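Local coordinates for DnaJ homolog subfamily C member 10 (Mus musculus, PDB 3APQ), which reduces disulfide bonds in the endoplasmic reticulum, serving both correct folding and the degradation of misfolded proteins, at residues N3-A14 and V54-D65. Sequence-based numbering, arbitrary orientation.
Unlike the reference sequence in segment 54-65: Asp59 (reference His).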
loop_
_atom_site.group_PDB
_atom_site.type_symbol
_atom_site.label_atom_id
_atom_site.label_comp_id
_atom_site.label_asym_id
_atom_site.label_seq_id
_atom_site.Cartn_x
_atom_site.Cartn_y
_atom_site.Cartn_z
ATOM N N ASN A 3 24.009 2.236 -4.997
ATOM C CA ASN A 3 23.104 3.029 -4.186
ATOM C C ASN A 3 21.832 2.229 -4.050
ATOM O O ASN A 3 21.693 1.172 -4.690
ATOM C CB ASN A 3 22.835 4.404 -4.857
ATOM C CG ASN A 3 22.254 4.278 -6.260
ATOM O OD1 ASN A 3 21.138 3.801 -6.447
ATOM N ND2 ASN A 3 23.016 4.742 -7.251
ATOM N N PHE A 4 20.883 2.707 -3.238
ATOM C CA PHE A 4 19.706 1.897 -2.965
ATOM C C PHE A 4 18.869 1.591 -4.186
ATOM O O PHE A 4 18.220 0.536 -4.255
ATOM C CB PHE A 4 18.821 2.539 -1.868
ATOM C CG PHE A 4 19.414 2.513 -0.493
ATOM C CD1 PHE A 4 20.430 1.600 -0.147
ATOM C CD2 PHE A 4 18.916 3.382 0.486
ATOM C CE1 PHE A 4 20.960 1.573 1.120
ATOM C CE2 PHE A 4 19.427 3.365 1.763
ATOM C CZ PHE A 4 20.473 2.448 2.084
ATOM N N TYR A 5 18.813 2.567 -5.095
ATOM C CA TYR A 5 18.077 2.434 -6.345
ATOM C C TYR A 5 18.658 1.338 -7.235
ATOM O O TYR A 5 17.950 0.433 -7.658
ATOM C CB TYR A 5 18.117 3.792 -7.055
ATOM C CG TYR A 5 17.331 4.829 -6.294
ATOM C CD1 TYR A 5 15.959 4.730 -6.212
ATOM C CD2 TYR A 5 17.963 5.886 -5.663
ATOM C CE1 TYR A 5 15.209 5.685 -5.501
ATOM C CE2 TYR A 5 17.256 6.848 -4.944
ATOM C CZ TYR A 5 15.877 6.741 -4.883
ATOM O OH TYR A 5 15.157 7.669 -4.188
ATOM N N SER A 6 19.961 1.426 -7.517
ATOM C CA SER A 6 20.585 0.422 -8.368
ATOM C C SER A 6 20.602 -0.947 -7.690
ATOM O O SER A 6 20.489 -1.967 -8.375
ATOM C CB SER A 6 21.959 0.896 -8.842
ATOM O OG SER A 6 22.849 1.059 -7.751
ATOM N N LEU A 7 20.644 -0.986 -6.348
ATOM C CA LEU A 7 20.540 -2.274 -5.662
ATOM C C LEU A 7 19.204 -2.951 -5.973
ATOM O O LEU A 7 19.120 -4.186 -6.196
ATOM C CB LEU A 7 20.740 -2.092 -4.158
ATOM C CG LEU A 7 20.976 -3.378 -3.347
ATOM C CD1 LEU A 7 22.276 -4.151 -3.732
ATOM C CD2 LEU A 7 20.957 -3.032 -1.824
ATOM N N LEU A 8 18.136 -2.163 -5.984
ATOM C CA LEU A 8 16.822 -2.723 -6.331
ATOM C C LEU A 8 16.576 -2.811 -7.838
ATOM O O LEU A 8 15.587 -3.424 -8.252
ATOM C CB LEU A 8 15.704 -1.893 -5.706
ATOM C CG LEU A 8 15.714 -1.908 -4.163
ATOM C CD1 LEU A 8 14.596 -1.044 -3.537
ATOM C CD2 LEU A 8 15.687 -3.327 -3.592
ATOM N N GLY A 9 17.438 -2.175 -8.637
ATOM C CA GLY A 9 17.324 -2.198 -10.117
ATOM C C GLY A 9 16.269 -1.229 -10.628
ATOM O O GLY A 9 15.642 -1.483 -11.680
ATOM N N VAL A 10 16.035 -0.130 -9.907
ATOM C CA VAL A 10 14.988 0.838 -10.302
ATOM C C VAL A 10 15.615 2.199 -10.454
ATOM O O VAL A 10 16.771 2.429 -9.976
ATOM C CB VAL A 10 13.779 0.978 -9.262
ATOM C CG1 VAL A 10 12.992 -0.356 -9.074
ATOM C CG2 VAL A 10 14.238 1.502 -7.882
ATOM N N SER A 11 14.857 3.093 -11.118
ATOM C CA SER A 11 15.276 4.456 -11.246
ATOM C C SER A 11 15.185 5.313 -9.990
ATOM O O SER A 11 14.327 5.078 -9.153
ATOM C CB SER A 11 14.347 5.140 -12.250
ATOM O OG SER A 11 15.135 6.044 -12.843
ATOM N N LYS A 12 15.990 6.395 -9.904
ATOM C CA LYS A 12 15.817 7.335 -8.787
ATOM C C LYS A 12 14.402 7.955 -8.724
ATOM O O LYS A 12 13.912 8.341 -7.647
ATOM C CB LYS A 12 16.934 8.397 -8.809
ATOM C CG LYS A 12 16.809 9.438 -7.703
ATOM C CD LYS A 12 18.176 10.097 -7.470
ATOM C CE LYS A 12 18.107 11.324 -6.589
ATOM N NZ LYS A 12 19.540 11.556 -6.056
ATOM N N THR A 13 13.717 8.041 -9.867
ATOM C CA THR A 13 12.366 8.599 -9.868
ATOM C C THR A 13 11.266 7.545 -9.705
ATOM O O THR A 13 10.110 7.869 -9.958
ATOM C CB THR A 13 12.099 9.364 -11.184
ATOM O OG1 THR A 13 12.326 8.482 -12.302
ATOM C CG2 THR A 13 13.009 10.550 -11.254
ATOM N N ALA A 14 11.603 6.296 -9.363
ATOM C CA ALA A 14 10.591 5.244 -9.260
ATOM C C ALA A 14 9.523 5.609 -8.257
ATOM O O ALA A 14 9.845 6.259 -7.277
ATOM C CB ALA A 14 11.211 3.871 -8.854
ATOM N N VAL A 54 14.298 2.006 3.608
ATOM C CA VAL A 54 14.555 3.439 3.545
ATOM C C VAL A 54 13.700 4.062 2.400
ATOM O O VAL A 54 12.985 5.062 2.597
ATOM C CB VAL A 54 16.056 3.754 3.407
ATOM C CG1 VAL A 54 16.249 5.236 2.900
ATOM C CG2 VAL A 54 16.769 3.487 4.761
ATOM N N LEU A 55 13.711 3.423 1.252
ATOM C CA LEU A 55 13.060 3.990 0.068
ATOM C C LEU A 55 11.546 3.973 0.236
ATOM O O LEU A 55 10.875 4.844 -0.281
ATOM C CB LEU A 55 13.485 3.253 -1.187
ATOM C CG LEU A 55 14.938 3.360 -1.603
ATOM C CD1 LEU A 55 15.080 2.584 -2.934
ATOM C CD2 LEU A 55 15.355 4.842 -1.726
ATOM N N LYS A 56 11.015 3.008 0.986
ATOM C CA LYS A 56 9.563 2.932 1.191
ATOM C C LYS A 56 8.979 4.078 1.980
ATOM O O LYS A 56 7.789 4.291 1.925
ATOM C CB LYS A 56 9.132 1.601 1.891
ATOM C CG LYS A 56 9.377 1.558 3.390
ATOM C CD LYS A 56 8.824 0.247 3.985
ATOM C CE LYS A 56 8.397 0.359 5.443
ATOM N NZ LYS A 56 7.220 1.250 5.772
ATOM N N ASP A 57 9.784 4.804 2.732
ATOM C CA ASP A 57 9.244 5.826 3.609
ATOM C C ASP A 57 9.557 7.188 3.010
ATOM O O ASP A 57 10.723 7.470 2.707
ATOM C CB ASP A 57 9.930 5.687 4.957
ATOM C CG ASP A 57 9.527 6.765 5.936
ATOM O OD1 ASP A 57 8.799 6.409 6.870
ATOM O OD2 ASP A 57 9.920 7.946 5.806
ATOM N N GLU A 58 8.548 8.039 2.839
ATOM C CA GLU A 58 8.810 9.328 2.163
ATOM C C GLU A 58 9.884 10.193 2.820
ATOM O O GLU A 58 10.749 10.731 2.109
ATOM C CB GLU A 58 7.559 10.175 1.948
ATOM C CG GLU A 58 7.961 11.633 1.533
ATOM C CD GLU A 58 6.790 12.531 1.233
ATOM O OE1 GLU A 58 6.065 12.898 2.192
ATOM O OE2 GLU A 58 6.606 12.877 0.037
ATOM N N ASP A 59 9.836 10.329 4.150
ATOM C CA ASP A 59 10.830 11.136 4.861
ATOM C C ASP A 59 12.244 10.583 4.716
ATOM O O ASP A 59 13.207 11.324 4.501
ATOM C CB ASP A 59 10.489 11.231 6.359
ATOM C CG ASP A 59 9.372 12.190 6.628
ATOM O OD1 ASP A 59 9.667 13.293 7.157
ATOM O OD2 ASP A 59 8.204 11.864 6.294
ATOM N N LEU A 60 12.361 9.268 4.891
ATOM C CA LEU A 60 13.664 8.599 4.852
ATOM C C LEU A 60 14.241 8.617 3.433
ATOM O O LEU A 60 15.466 8.792 3.239
ATOM C CB LEU A 60 13.531 7.157 5.365
ATOM C CG LEU A 60 12.952 6.862 6.780
ATOM C CD1 LEU A 60 13.069 5.377 7.147
ATOM C CD2 LEU A 60 13.573 7.752 7.857
ATOM N N ARG A 61 13.377 8.384 2.435
ATOM C CA ARG A 61 13.833 8.490 1.033
ATOM C C ARG A 61 14.325 9.919 0.708
ATOM O O ARG A 61 15.315 10.104 0.001
ATOM C CB ARG A 61 12.679 8.155 0.079
ATOM C CG ARG A 61 13.135 8.033 -1.383
ATOM C CD ARG A 61 11.977 7.483 -2.217
ATOM N NE ARG A 61 12.371 7.475 -3.635
ATOM C CZ ARG A 61 11.526 7.246 -4.634
ATOM N NH1 ARG A 61 10.216 7.031 -4.405
ATOM N NH2 ARG A 61 11.976 7.278 -5.876
ATOM N N LYS A 62 13.589 10.928 1.169
ATOM C CA LYS A 62 13.978 12.326 0.890
ATOM C C LYS A 62 15.371 12.630 1.450
ATOM O O LYS A 62 16.231 13.255 0.797
ATOM C CB LYS A 62 12.957 13.211 1.555
ATOM C CG LYS A 62 13.104 14.737 1.273
ATOM C CD LYS A 62 11.778 15.446 1.653
ATOM C CE LYS A 62 10.561 14.592 1.244
ATOM N NZ LYS A 62 9.264 14.991 1.937
ATOM N N LYS A 63 15.566 12.177 2.676
ATOM C CA LYS A 63 16.834 12.308 3.365
ATOM C C LYS A 63 17.943 11.569 2.597
ATOM O O LYS A 63 18.985 12.136 2.352
ATOM C CB LYS A 63 16.706 11.749 4.777
ATOM C CG LYS A 63 17.736 12.314 5.744
ATOM C CD LYS A 63 17.660 11.653 7.141
ATOM C CE LYS A 63 18.894 12.048 7.973
ATOM N NZ LYS A 63 18.922 11.393 9.327
ATOM N N TYR A 64 17.675 10.319 2.197
ATOM C CA TYR A 64 18.623 9.535 1.405
ATOM C C TYR A 64 18.973 10.206 0.082
ATOM O O TYR A 64 20.132 10.210 -0.326
ATOM C CB TYR A 64 18.051 8.119 1.137
ATOM C CG TYR A 64 18.990 7.254 0.320
ATOM C CD1 TYR A 64 20.133 6.689 0.923
ATOM C CD2 TYR A 64 18.778 7.033 -1.052
ATOM C CE1 TYR A 64 21.034 5.898 0.205
ATOM C CE2 TYR A 64 19.681 6.208 -1.806
ATOM C CZ TYR A 64 20.809 5.663 -1.157
ATOM O OH TYR A 64 21.721 4.822 -1.784
ATOM N N ASP A 65 17.950 10.725 -0.608
ATOM C CA ASP A 65 18.150 11.434 -1.881
ATOM C C ASP A 65 19.062 12.591 -1.722
ATOM O O ASP A 65 19.951 12.805 -2.556
ATOM C CB ASP A 65 16.811 11.882 -2.457
ATOM C CG ASP A 65 16.070 10.738 -3.075
ATOM O OD1 ASP A 65 16.724 9.686 -3.273
ATOM O OD2 ASP A 65 14.857 10.881 -3.412
HETATM O O HOH W 1 13.625 10.322 -5.650
#
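The rings of Phe4 and Tyr64 form an offset stack, centroids 4.2 Å apart and planes at 12°. Phe4 CD2 lies over the centre of the Tyr64 ring, while Tyr64 CE1 lies over one face of the Phe4 ring, offset toward its rim. Leu55 CD2 lies near the edge of the Phe4 ring, and Tyr5 CE2 near that of the Tyr64 ring. The Tyr5 ring has the CA of Lys12, from its own segment, over one face; Arg61 NE and Asp65 OD1 lie at its edge.

Both phenol oxygens form hydrogen bonds across the contact. Phe4 N donates to Tyr64 OH (2.7 Å), which ties the first turn of helix 4-8 to helix 58-67. Tyr5 OH accepts an almost straight bond from Arg61 NE (2.8 Å, 170°) and donates to the syn lone pair of Asp65 OD1 (2.7 Å). Two bonds thus fix the hydroxyl's direction.

With CG anti to its backbone N (chi1 -171°) and the chain extended to NE, Arg61 carries its guanidinium across to the 11-14 turn. NH1 and NH2 both grip Ala14 O, NH2 at 2.7 Å. NH2 also reaches Lys12 O, from above that carbonyl plane. A leucine here would probably leave both carbonyls without these donors and the Tyr5 hydroxyl freer to turn. Water 1 links Lys12 O to Asp65 OD2.

Leu8 and Leu55 meet tip to tip through their CD1 atoms (3.7 Å).

This is the J domain of the protein, and the contact joins its first short helix and the following turn to its last helix. Phe4 also packs on Arg50 and Ala51 of helix 41-55, which also carries Val54 and Leu55. Leu8 and Arg61 both touch Ile19 of helix 16-30.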